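Local coordinates for substrate binding periplasmic protein (Ralstonia solanacearum, PDB 3LOP), which binds leucine and, as a periplasmic substrate-binding protein, probably delivers amino acids to a membrane transporter, at residues A76-E87 with P101-M112; A209-R217 with L236-V245. All blocks are in the same frame, centred on the assembly; numbering follows the deposited sequence.

Contact 1. Residues A76-E87 with P101-M112; sequences ALLTVVGTANVE and PLVGPATGASSM. With LEU (leucine), chain B.
L102 meets L77, V80 and V86. Its chi1 (165°) sets CG beside the carbonyl carbon, and chi2 (48°) turns CD1 to L77 and V80 and CD2 to V86. L102 CD1 lies 3.8 Å from L77 CG, and the two leucines cross obliquely. The V80 and L102 side chains cross at about a right angle, CG2 against CD1. V86 stands on the first turn of helix 83-91 and points toward 101-112. V86 CG1 is 3.5 Å from SE of M112, a selenomethionine whose bent chain brings SE and CE against V86. The V86 and T107 side chains pass in opposite directions. A106 N donates to V80 O at 2.9 Å, tilted from the carbonyl plane. A106 CB lies against V81 CG2. A106 O accepts a bond from the leucine ligand N at 2.7 Å. V81, G82, T83, A106 and T107 line one part of the leucine pocket. T107 OG1 accepts from A109 N at 3.1 Å, an ST turn. At the far end S111 OG donates to the anti lone pair of E87 OE2 at 2.7 Å. A water joins the same OE2 to S111 N. Strands 74-78 and 102-103 run parallel, with L77 N bonded to P101 O at 2.8 Å. Strand 6-12 pairs with the far side of 74-78, strand 118-119 with 102-103, and helices 19-38 and 284-303 touch L78 and T79.

Contact 2. Residues A209-R217 with L236-V245; sequences AAQFVRQYR and LQKVAGLDAV
In the lobe built on the parallel sheet 174-178, 144-149, 199-203 and 224-227, helix 206-218 packs on the consecutive short helices 233-240 and 242-245. Helix segments 209-217 and 236-240 cross at -55°, with axes 8.5 Å apart. V213 is a knob in a hole formed by L236, A240, A244 and V245. V213 CG1 lies 3.9 Å from A244 CB, while CG2 reaches L236 CD1. A210 lets the helices come close: A210 CB meets V239 CG1 at 3.6 Å, and L236 CD1 rests on A210 CA. A244 CB packs on R217 CB at 3.6 Å. R214 runs over A240 and bends at chi3 (-78°), which turns its guanidinium back over the end of helix 233-240. R214 NH2 donates to V239 O at 2.8 Å. V239 O lies near the guanidinium plane, but NH2 stands above the V239 carbonyl plane. NE adds a weak bond to the same oxygen. A240 O sits 3.2 Å above the R214 guanidinium plane, over its centre. R217 is held mainly by G221 O and A223 O; two waters probably bridge it to D243 O and A244 O. Alanines, V213 and L236 fill the interior. The R214 charge at the edge is probably favourable, facing last-turn carbonyls V239 O and A240 O.

How the contacts relate
From the N terminus, the chain reaches contact 1 first. Its segments 76-87 and 101-112 are linked by 13 residues, mostly helix, so it closes a short loop that brings two parallel strands together. Contact 2 follows in series, with no nesting or crossing. It closes a longer loop of 18 residues, in which strand 224-227 lies between helix 206-218 and the pair 233-240 and 242-245. The centres of contact 1 and contact 2 are about 27 Å apart, and the two do not touch. Contact 1 belongs to the five-stranded sheet lobe and lines the leucine pocket. Contact 2 packs helices of the four-stranded sheet lobe, with the side chain of A209 about 9 Å from the leucine.

Contact 1. Residues A76-E87 with P101-M112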
loop_
_atom_site.group_PDB
_atom_site.type_symbol
_atom_site.label_atom_id
_atom_site.label_comp_id
_atom_site.label_asym_id
_atom_site.label_seq_id
_atom_site.Cartn_x
_atom_site.Cartn_y
_atom_site.Cartn_z
ATOM N N ALA A 76 -7.799 -15.393 8.396
ATOM C CA ALA A 76 -7.799 -14.058 7.816
ATOM C C ALA A 76 -7.002 -13.997 6.518
ATOM O O ALA A 76 -6.223 -14.903 6.208
ATOM C CB ALA A 76 -7.231 -13.050 8.818
ATOM N N LEU A 77 -7.225 -12.917 5.772
ATOM C CA LEU A 77 -6.563 -12.633 4.499
ATOM C C LEU A 77 -5.738 -11.356 4.690
ATOM O O LEU A 77 -6.190 -10.418 5.348
ATOM C CB LEU A 77 -7.617 -12.414 3.406
ATOM C CG LEU A 77 -7.190 -11.876 2.035
ATOM C CD1 LEU A 77 -6.326 -12.899 1.303
ATOM C CD2 LEU A 77 -8.434 -11.570 1.221
ATOM N N LEU A 78 -4.539 -11.320 4.112
ATOM C CA LEU A 78 -3.648 -10.165 4.240
ATOM C C LEU A 78 -3.246 -9.473 2.943
ATOM O O LEU A 78 -3.084 -10.110 1.903
ATOM C CB LEU A 78 -2.344 -10.574 4.933
ATOM C CG LEU A 78 -2.244 -10.770 6.442
ATOM C CD1 LEU A 78 -0.866 -11.342 6.775
ATOM C CD2 LEU A 78 -2.450 -9.437 7.150
ATOM N N THR A 79 -3.073 -8.158 3.049
ATOM C CA THR A 79 -2.593 -7.271 1.987
ATOM C C THR A 79 -2.852 -7.560 0.507
ATOM O O THR A 79 -1.909 -7.747 -0.267
ATOM C CB THR A 79 -1.071 -7.074 2.142
ATOM O OG1 THR A 79 -0.398 -8.308 1.854
ATOM C CG2 THR A 79 -0.733 -6.660 3.570
ATOM N N VAL A 80 -4.113 -7.576 0.097
ATOM C CA VAL A 80 -4.423 -7.795 -1.310
ATOM C C VAL A 80 -4.057 -6.511 -2.055
ATOM O O VAL A 80 -4.293 -5.404 -1.562
ATOM C CB VAL A 80 -5.923 -8.114 -1.512
ATOM C CG1 VAL A 80 -6.267 -8.131 -2.994
ATOM C CG2 VAL A 80 -6.242 -9.465 -0.892
ATOM N N VAL A 81 -3.472 -6.660 -3.238
ATOM C CA VAL A 81 -3.046 -5.519 -4.042
ATOM C C VAL A 81 -4.038 -5.148 -5.139
ATOM O O VAL A 81 -4.599 -6.020 -5.803
ATOM C CB VAL A 81 -1.678 -5.806 -4.703
ATOM C CG1 VAL A 81 -1.293 -4.672 -5.645
ATOM C CG2 VAL A 81 -0.618 -6.004 -3.634
ATOM N N GLY A 82 -4.246 -3.847 -5.321
ATOM C CA GLY A 82 -5.143 -3.373 -6.357
ATOM C C GLY A 82 -6.516 -2.942 -5.887
ATOM O O GLY A 82 -7.278 -3.746 -5.349
ATOM N N THR A 83 -6.835 -1.669 -6.093
ATOM C CA THR A 83 -8.136 -1.145 -5.706
ATOM C C THR A 83 -9.236 -1.948 -6.390
ATOM O O THR A 83 -10.216 -2.338 -5.752
ATOM C CB THR A 83 -8.274 0.346 -6.097
ATOM O OG1 THR A 83 -7.395 1.130 -5.283
ATOM C CG2 THR A 83 -9.695 0.836 -5.884
ATOM N N ALA A 84 -9.073 -2.200 -7.687
ATOM C CA ALA A 84 -10.077 -2.955 -8.432
ATOM C C ALA A 84 -10.190 -4.386 -7.917
ATOM O O ALA A 84 -11.281 -4.952 -7.864
ATOM C CB ALA A 84 -9.738 -2.963 -9.927
ATOM N N ASN A 85 -9.058 -4.965 -7.530
ATOM C CA ASN A 85 -9.037 -6.333 -7.031
ATOM C C ASN A 85 -9.795 -6.468 -5.717
ATOM O O ASN A 85 -10.607 -7.374 -5.554
ATOM C CB ASN A 85 -7.589 -6.804 -6.862
ATOM C CG ASN A 85 -6.819 -6.788 -8.172
ATOM O OD1 ASN A 85 -6.519 -7.837 -8.750
ATOM N ND2 ASN A 85 -6.505 -5.594 -8.652
ATOM N N VAL A 86 -9.539 -5.564 -4.780
ATOM C CA VAL A 86 -10.226 -5.627 -3.502
ATOM C C VAL A 86 -11.706 -5.299 -3.668
ATOM O O VAL A 86 -12.553 -5.931 -3.045
ATOM C CB VAL A 86 -9.606 -4.664 -2.476
ATOM C CG1 VAL A 86 -10.386 -4.733 -1.168
ATOM C CG2 VAL A 86 -8.149 -5.033 -2.238
ATOM N N GLU A 87 -12.020 -4.318 -4.507
ATOM C CA GLU A 87 -13.419 -3.959 -4.710
ATOM C C GLU A 87 -14.202 -5.132 -5.297
ATOM O O GLU A 87 -15.398 -5.271 -5.037
ATOM C CB GLU A 87 -13.537 -2.707 -5.591
ATOM C CG GLU A 87 -12.958 -1.463 -4.917
ATOM C CD GLU A 87 -13.206 -0.176 -5.684
ATOM O OE1 GLU A 87 -13.416 -0.232 -6.912
ATOM O OE2 GLU A 87 -13.170 0.904 -5.054
ATOM N N PRO A 101 -11.892 -12.007 7.317
ATOM C CA PRO A 101 -11.463 -10.611 7.412
ATOM C C PRO A 101 -10.239 -10.344 6.541
ATOM O O PRO A 101 -9.340 -11.180 6.443
ATOM C CB PRO A 101 -11.169 -10.439 8.901
ATOM C CG PRO A 101 -10.728 -11.804 9.319
ATOM C CD PRO A 101 -11.696 -12.714 8.595
ATOM N N LEU A 102 -10.234 -9.188 5.886
ATOM C CA LEU A 102 -9.118 -8.774 5.043
ATOM C C LEU A 102 -8.405 -7.673 5.819
ATOM O O LEU A 102 -8.910 -6.558 5.936
ATOM C CB LEU A 102 -9.622 -8.241 3.696
ATOM C CG LEU A 102 -8.630 -7.449 2.835
ATOM C CD1 LEU A 102 -7.310 -8.185 2.738
ATOM C CD2 LEU A 102 -9.219 -7.219 1.448
ATOM N N VAL A 103 -7.235 -8.002 6.356
ATOM C CA VAL A 103 -6.464 -7.056 7.146
ATOM C C VAL A 103 -5.393 -6.368 6.319
ATOM O O VAL A 103 -4.610 -7.018 5.627
ATOM C CB VAL A 103 -5.794 -7.762 8.350
ATOM C CG1 VAL A 103 -4.932 -6.778 9.127
ATOM C CG2 VAL A 103 -6.863 -8.355 9.258
ATOM N N GLY A 104 -5.387 -5.042 6.378
ATOM C CA GLY A 104 -4.392 -4.271 5.661
ATOM C C GLY A 104 -4.382 -4.344 4.148
ATOM O O GLY A 104 -3.331 -4.600 3.562
ATOM N N PRO A 105 -5.526 -4.140 3.481
ATOM C CA PRO A 105 -5.507 -4.196 2.017
ATOM C C PRO A 105 -4.443 -3.196 1.557
ATOM O O PRO A 105 -4.343 -2.094 2.104
ATOM C CB PRO A 105 -6.929 -3.781 1.634
ATOM C CG PRO A 105 -7.387 -2.945 2.811
ATOM C CD PRO A 105 -6.842 -3.715 3.984
ATOM N N ALA A 106 -3.646 -3.585 0.568
ATOM C CA ALA A 106 -2.560 -2.735 0.080
ATOM C C ALA A 106 -2.983 -1.570 -0.811
ATOM O O ALA A 106 -2.254 -1.171 -1.719
ATOM C CB ALA A 106 -1.526 -3.596 -0.638
ATOM N N THR A 107 -4.160 -1.021 -0.536
ATOM C CA THR A 107 -4.693 0.110 -1.284
ATOM C C THR A 107 -5.388 1.040 -0.300
ATOM O O THR A 107 -6.023 0.584 0.650
ATOM C CB THR A 107 -5.712 -0.343 -2.362
ATOM O OG1 THR A 107 -6.599 0.741 -2.667
ATOM C CG2 THR A 107 -6.517 -1.539 -1.877
ATOM N N GLY A 108 -5.254 2.344 -0.521
ATOM C CA GLY A 108 -5.886 3.308 0.361
ATOM C C GLY A 108 -7.166 3.889 -0.217
ATOM O O GLY A 108 -7.579 4.986 0.152
ATOM N N ALA A 109 -7.803 3.153 -1.123
ATOM C CA ALA A 109 -9.040 3.621 -1.742
ATOM C C ALA A 109 -10.099 3.953 -0.694
ATOM O O ALA A 109 -10.141 3.346 0.376
ATOM C CB ALA A 109 -9.570 2.571 -2.707
ATOM N N SER A 110 -10.963 4.912 -1.016
ATOM C CA SER A 110 -12.014 5.336 -0.097
ATOM C C SER A 110 -12.998 4.217 0.228
ATOM O O SER A 110 -13.624 4.218 1.286
ATOM C CB SER A 110 -12.772 6.534 -0.679
ATOM O OG SER A 110 -13.387 6.211 -1.917
ATOM N N SER A 111 -13.124 3.262 -0.684
ATOM C CA SER A 111 -14.038 2.148 -0.489
ATOM C C SER A 111 -13.565 1.154 0.565
ATOM O O SER A 111 -14.340 0.308 1.007
ATOM C CB SER A 111 -14.257 1.424 -1.821
ATOM O OG SER A 111 -13.025 0.991 -2.371
HETATM N N MSE A 112 -12.304 1.252 0.976
HETATM C CA MSE A 112 -11.767 0.325 1.970
HETATM C C MSE A 112 -12.419 0.432 3.347
HETATM O O MSE A 112 -12.305 -0.484 4.162
HETATM C CB MSE A 112 -10.250 0.502 2.106
HETATM C CG MSE A 112 -9.461 0.191 0.834
HETATM SE SE MSE A 112 -9.802 -1.585 0.126
HETATM C CE MSE A 112 -10.633 -1.095 -1.546
HETATM N N LEU B . -2.730 -1.622 -4.347
HETATM C CA LEU B . -2.021 -1.072 -5.536
HETATM C C LEU B . -0.542 -0.921 -5.237
HETATM O O LEU B . 0.236 -0.865 -6.209
HETATM C CB LEU B . -2.610 0.282 -5.890
HETATM C CG LEU B . -4.124 0.103 -5.898
HETATM C CD1 LEU B . -4.786 1.275 -5.325
HETATM C CD2 LEU B . -4.595 -0.160 -7.271
HETATM O OXT LEU B . -0.189 -0.858 -4.037
HETATM O O HOH W 1 -12.923 3.433 -3.638
#

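Contact 2. Residues A209-R217 with L236-V245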
loop_
_atom_site.group_PDB
_atom_site.type_symbol
_atom_site.label_atom_id
_atom_site.label_comp_id
_atom_site.label_asym_id
_atom_site.label_seq_id
_atom_site.Cartn_x
_atom_site.Cartn_y
_atom_site.Cartn_z
ATOM N N ALA A 209 4.680 4.197 -12.940
ATOM C CA ALA A 209 5.162 5.434 -12.336
ATOM C C ALA A 209 6.645 5.618 -12.659
ATOM O O ALA A 209 7.071 6.702 -13.060
ATOM C CB ALA A 209 4.959 5.399 -10.821
ATOM N N ALA A 210 7.423 4.553 -12.486
ATOM C CA ALA A 210 8.858 4.596 -12.752
ATOM C C ALA A 210 9.154 4.901 -14.216
ATOM O O ALA A 210 10.005 5.738 -14.524
ATOM C CB ALA A 210 9.500 3.274 -12.353
ATOM N N GLN A 211 8.452 4.225 -15.122
ATOM C CA GLN A 211 8.659 4.453 -16.544
ATOM C C GLN A 211 8.258 5.871 -16.928
ATOM O O GLN A 211 8.942 6.525 -17.717
ATOM C CB GLN A 211 7.874 3.435 -17.368
ATOM C CG GLN A 211 8.466 2.039 -17.302
ATOM C CD GLN A 211 9.844 1.967 -17.933
ATOM O OE1 GLN A 211 10.575 0.996 -17.743
ATOM N NE2 GLN A 211 10.202 2.996 -18.698
ATOM N N PHE A 212 7.156 6.358 -16.365
ATOM C CA PHE A 212 6.724 7.712 -16.672
ATOM C C PHE A 212 7.775 8.719 -16.205
ATOM O O PHE A 212 8.178 9.606 -16.955
ATOM C CB PHE A 212 5.391 8.040 -15.991
ATOM C CG PHE A 212 4.942 9.452 -16.222
ATOM C CD1 PHE A 212 4.177 9.781 -17.337
ATOM C CD2 PHE A 212 5.352 10.472 -15.367
ATOM C CE1 PHE A 212 3.835 11.109 -17.600
ATOM C CE2 PHE A 212 5.018 11.799 -15.620
ATOM C CZ PHE A 212 4.257 12.118 -16.740
ATOM N N VAL A 213 8.217 8.583 -14.959
ATOM C CA VAL A 213 9.210 9.501 -14.413
ATOM C C VAL A 213 10.512 9.507 -15.212
ATOM O O VAL A 213 11.024 10.573 -15.553
ATOM C CB VAL A 213 9.511 9.178 -12.931
ATOM C CG1 VAL A 213 10.651 10.045 -12.421
ATOM C CG2 VAL A 213 8.266 9.426 -12.093
ATOM N N ARG A 214 11.044 8.327 -15.520
ATOM C CA ARG A 214 12.288 8.255 -16.281
ATOM C C ARG A 214 12.161 8.934 -17.640
ATOM O O ARG A 214 12.999 9.755 -18.014
ATOM C CB ARG A 214 12.721 6.797 -16.484
ATOM C CG ARG A 214 13.986 6.653 -17.335
ATOM C CD ARG A 214 14.361 5.194 -17.590
ATOM N NE ARG A 214 15.016 4.555 -16.451
ATOM C CZ ARG A 214 16.237 4.851 -16.016
ATOM N NH1 ARG A 214 16.957 5.787 -16.620
ATOM N NH2 ARG A 214 16.750 4.199 -14.980
ATOM N N GLN A 215 11.111 8.586 -18.374
ATOM C CA GLN A 215 10.877 9.144 -19.704
ATOM C C GLN A 215 10.541 10.629 -19.690
ATOM O O GLN A 215 11.033 11.391 -20.522
ATOM C CB GLN A 215 9.756 8.368 -20.398
ATOM C CG GLN A 215 10.128 6.932 -20.742
ATOM C CD GLN A 215 8.935 6.105 -21.181
ATOM O OE1 GLN A 215 8.117 6.551 -21.984
ATOM N NE2 GLN A 215 8.838 4.883 -20.664
ATOM N N TYR A 216 9.692 11.041 -18.755
ATOM C CA TYR A 216 9.301 12.441 -18.652
ATOM C C TYR A 216 10.523 13.327 -18.428
ATOM O O TYR A 216 10.707 14.329 -19.121
ATOM C CB TYR A 216 8.301 12.622 -17.503
ATOM C CG TYR A 216 7.864 14.052 -17.267
ATOM C CD1 TYR A 216 7.033 14.709 -18.174
ATOM C CD2 TYR A 216 8.300 14.757 -16.145
ATOM C CE1 TYR A 216 6.651 16.036 -17.971
ATOM C CE2 TYR A 216 7.925 16.077 -15.933
ATOM C CZ TYR A 216 7.103 16.712 -16.849
ATOM O OH TYR A 216 6.754 18.030 -16.650
ATOM N N ARG A 217 11.360 12.954 -17.463
ATOM C CA ARG A 217 12.562 13.723 -17.159
ATOM C C ARG A 217 13.591 13.645 -18.287
ATOM O O ARG A 217 14.223 14.642 -18.625
ATOM C CB ARG A 217 13.188 13.234 -15.848
ATOM C CG ARG A 217 12.499 13.745 -14.587
ATOM C CD ARG A 217 12.983 15.145 -14.208
ATOM N NE ARG A 217 12.508 15.529 -12.880
ATOM C CZ ARG A 217 11.422 16.260 -12.643
ATOM N NH1 ARG A 217 10.678 16.715 -13.645
ATOM N NH2 ARG A 217 11.066 16.518 -11.392
ATOM N N LEU A 236 11.060 3.280 -7.021
ATOM C CA LEU A 236 11.002 4.343 -8.014
ATOM C C LEU A 236 12.382 4.851 -8.419
ATOM O O LEU A 236 12.695 4.932 -9.607
ATOM C CB LEU A 236 10.153 5.506 -7.487
ATOM C CG LEU A 236 9.930 6.698 -8.423
ATOM C CD1 LEU A 236 9.201 6.244 -9.675
ATOM C CD2 LEU A 236 9.117 7.768 -7.709
ATOM N N GLN A 237 13.215 5.187 -7.441
ATOM C CA GLN A 237 14.541 5.698 -7.763
ATOM C C GLN A 237 15.433 4.632 -8.393
ATOM O O GLN A 237 16.295 4.942 -9.211
ATOM C CB GLN A 237 15.205 6.303 -6.519
ATOM C CG GLN A 237 15.556 5.331 -5.417
ATOM C CD GLN A 237 16.097 6.044 -4.190
ATOM O OE1 GLN A 237 15.336 6.536 -3.356
ATOM N NE2 GLN A 237 17.416 6.120 -4.085
ATOM N N LYS A 238 15.216 3.373 -8.028
ATOM C CA LYS A 238 16.007 2.280 -8.586
ATOM C C LYS A 238 15.716 2.082 -10.071
ATOM O O LYS A 238 16.631 2.002 -10.893
ATOM C CB LYS A 238 15.714 0.979 -7.831
ATOM C CG LYS A 238 16.215 -0.283 -8.531
ATOM C CD LYS A 238 17.727 -0.284 -8.702
ATOM C CE LYS A 238 18.439 -0.314 -7.361
ATOM N NZ LYS A 238 19.918 -0.357 -7.518
ATOM N N VAL A 239 14.434 2.014 -10.410
ATOM C CA VAL A 239 14.017 1.800 -11.789
ATOM C C VAL A 239 14.095 3.040 -12.678
ATOM O O VAL A 239 14.569 2.965 -13.810
ATOM C CB VAL A 239 12.579 1.238 -11.834
ATOM C CG1 VAL A 239 12.148 1.001 -13.273
ATOM C CG2 VAL A 239 12.513 -0.060 -11.038
ATOM N N ALA A 240 13.639 4.180 -12.171
ATOM C CA ALA A 240 13.654 5.412 -12.955
ATOM C C ALA A 240 14.993 6.142 -12.919
ATOM O O ALA A 240 15.296 6.936 -13.812
ATOM C CB ALA A 240 12.547 6.345 -12.481
ATOM N N GLY A 241 15.787 5.875 -11.890
ATOM C CA GLY A 241 17.075 6.532 -11.764
ATOM C C GLY A 241 16.978 7.758 -10.879
ATOM O O GLY A 241 16.046 8.556 -11.010
ATOM N N LEU A 242 17.946 7.912 -9.983
ATOM C CA LEU A 242 17.966 9.043 -9.065
ATOM C C LEU A 242 17.957 10.399 -9.775
ATOM O O LEU A 242 17.375 11.358 -9.272
ATOM C CB LEU A 242 19.185 8.940 -8.143
ATOM C CG LEU A 242 19.228 9.910 -6.962
ATOM C CD1 LEU A 242 17.965 9.759 -6.116
ATOM C CD2 LEU A 242 20.464 9.627 -6.130
ATOM N N ASP A 243 18.593 10.490 -10.940
ATOM C CA ASP A 243 18.613 11.758 -11.665
ATOM C C ASP A 243 17.204 12.267 -11.956
ATOM O O ASP A 243 16.957 13.473 -11.953
ATOM C CB ASP A 243 19.374 11.631 -12.990
ATOM C CG ASP A 243 20.876 11.526 -12.802
ATOM O OD1 ASP A 243 21.372 11.828 -11.696
ATOM O OD2 ASP A 243 21.567 11.159 -13.776
ATOM N N ALA A 244 16.280 11.347 -12.213
ATOM C CA ALA A 244 14.907 11.727 -12.517
ATOM C C ALA A 244 14.033 11.768 -11.272
ATOM O O ALA A 244 13.040 12.493 -11.234
ATOM C CB ALA A 244 14.308 10.750 -13.536
ATOM N N VAL A 245 14.425 11.016 -10.251
ATOM C CA VAL A 245 13.639 10.913 -9.028
ATOM C C VAL A 245 13.969 11.841 -7.859
ATOM O O VAL A 245 13.092 12.130 -7.050
ATOM C CB VAL A 245 13.639 9.443 -8.526
ATOM C CG1 VAL A 245 12.832 9.309 -7.249
ATOM C CG2 VAL A 245 13.050 8.539 -9.605
HETATM O O HOH W 2 12.162 14.468 -9.465
HETATM O O HOH W 3 14.993 15.357 -11.300
#